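PDB 2FB0: conserved hypothetical protein, which is of unknown function but, as a member of the antibiotic biosynthesis monooxygenase family with a dimeric alpha-beta barrel fold, is possibly an oxidoreductase. Local coordinates for residues A[75-78]-A[79-82]. Sequence-based numbering, arbitrary orientation.
Sequences AQYV and GIIQ
Tyr-77 and Ile-80 lie side by side on one flank of a helix, the ring carbon CD2 of Tyr-77 standing 4.0 Å from CD1 of Ile-80. Chi1 of -70° in Ile-80 turns CG1 back along the helix, where it lies 3.3 Å from Gln-76 O. The exposed Gln-76 extends alongside, its amide carbon CD 3.8 Å above the plane of the tyrosine ring near the rim, a polar end suited to this outward position. The buried side, with the branched apolar residues Val-78 and Ile-81, is tighter: Ile-81 CG1, set beside its own backbone N by a chi1 of -60°, lies 3.3 Å from Tyr-77 O. Successive i to i+4 bonds hold the turn: Ile-81 N to Tyr-77 O (2.9 Å) and Gln-82 N to Val-78 O (2.8 Å) are the straighter, whereas Gly-79 N approaches Ala-75 O from well above the carbonyl plane, 3.0 Å away. Toward solvent the contacts thin out. The exposed Gln-82 crosses Val-78 obliquely; its CB and CG run past Val-78 O, and its amide end lies loosely against the valine, NE2 3.7 Å from CG1. Within helix 72-84 the side chains meet two elements: on helix 18-32 Tyr-77 touches Glu-27 and Leu-28, Val-78 touches Leu-28 and Ile-80 touches Ala-24, while Val-78, Ile-81 and Gln-82 touch Met-87 of strand 86-93, an edge strand of the antiparallel sheet within this chain.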
loop_
_atom_site.group_PDB
_atom_site.type_symbol
_atom_site.label_atom_id
_atom_site.label_comp_id
_atom_site.label_asym_id
_atom_site.label_seq_id
_atom_site.Cartn_x
_atom_site.Cartn_y
_atom_site.Cartn_z
ATOM N N ALA A 75 -2.114 -5.676 20.198
ATOM C CA ALA A 75 -3.287 -6.471 20.602
ATOM C C ALA A 75 -4.567 -5.627 20.656
ATOM O O ALA A 75 -5.612 -6.046 20.162
ATOM C CB ALA A 75 -3.030 -7.175 21.938
ATOM N N GLN A 76 -4.463 -4.429 21.222
ATOM C CA GLN A 76 -5.605 -3.531 21.382
ATOM C C GLN A 76 -6.193 -3.123 20.022
ATOM O O GLN A 76 -7.368 -3.376 19.746
ATOM C CB GLN A 76 -5.187 -2.310 22.219
ATOM C CG GLN A 76 -6.169 -1.126 22.274
ATOM C CD GLN A 76 -5.610 0.078 23.064
ATOM O OE1 GLN A 76 -4.454 0.069 23.513
ATOM N NE2 GLN A 76 -6.431 1.120 23.224
ATOM N N TYR A 77 -5.367 -2.531 19.161
ATOM C CA TYR A 77 -5.877 -1.967 17.912
ATOM C C TYR A 77 -6.155 -3.007 16.839
ATOM O O TYR A 77 -7.119 -2.877 16.108
ATOM C CB TYR A 77 -4.998 -0.795 17.419
ATOM C CG TYR A 77 -5.090 0.398 18.352
ATOM C CD1 TYR A 77 -3.998 0.786 19.129
ATOM C CD2 TYR A 77 -6.288 1.109 18.491
ATOM C CE1 TYR A 77 -4.088 1.867 20.004
ATOM C CE2 TYR A 77 -6.389 2.188 19.364
ATOM C CZ TYR A 77 -5.283 2.560 20.112
ATOM O OH TYR A 77 -5.369 3.625 20.979
ATOM N N VAL A 78 -5.346 -4.060 16.766
ATOM C CA VAL A 78 -5.640 -5.128 15.816
ATOM C C VAL A 78 -6.930 -5.849 16.219
ATOM O O VAL A 78 -7.767 -6.147 15.365
ATOM C CB VAL A 78 -4.458 -6.115 15.636
ATOM C CG1 VAL A 78 -4.869 -7.286 14.761
ATOM C CG2 VAL A 78 -3.282 -5.391 14.988
ATOM N N GLY A 79 -7.087 -6.094 17.521
ATOM C CA GLY A 79 -8.340 -6.626 18.057
ATOM C C GLY A 79 -9.526 -5.796 17.578
ATOM O O GLY A 79 -10.486 -6.339 17.055
ATOM N N ILE A 80 -9.430 -4.479 17.728
ATOM C CA ILE A 80 -10.479 -3.551 17.276
ATOM C C ILE A 80 -10.766 -3.669 15.777
ATOM O O ILE A 80 -11.927 -3.810 15.361
ATOM C CB ILE A 80 -10.171 -2.090 17.667
ATOM C CG1 ILE A 80 -10.311 -1.903 19.185
ATOM C CG2 ILE A 80 -11.117 -1.111 16.933
ATOM C CD1 ILE A 80 -9.594 -0.675 19.734
ATOM N N ILE A 81 -9.710 -3.627 14.961
ATOM C CA ILE A 81 -9.891 -3.698 13.506
ATOM C C ILE A 81 -10.521 -5.033 13.106
ATOM O O ILE A 81 -11.423 -5.068 12.263
ATOM C CB ILE A 81 -8.563 -3.427 12.732
ATOM C CG1 ILE A 81 -8.033 -2.024 13.067
ATOM C CG2 ILE A 81 -8.768 -3.571 11.233
ATOM C CD1 ILE A 81 -6.560 -1.785 12.642
ATOM N N GLN A 82 -10.067 -6.119 13.733
ATOM C CA GLN A 82 -10.605 -7.459 13.462
ATOM C C GLN A 82 -12.087 -7.611 13.814
ATOM O O GLN A 82 -12.797 -8.405 13.207
ATOM C CB GLN A 82 -9.781 -8.527 14.192
ATOM C CG GLN A 82 -8.472 -8.825 13.478
ATOM C CD GLN A 82 -7.596 -9.828 14.212
ATOM O OE1 GLN A 82 -6.936 -10.654 13.580
ATOM N NE2 GLN A 82 -7.570 -9.752 15.543
#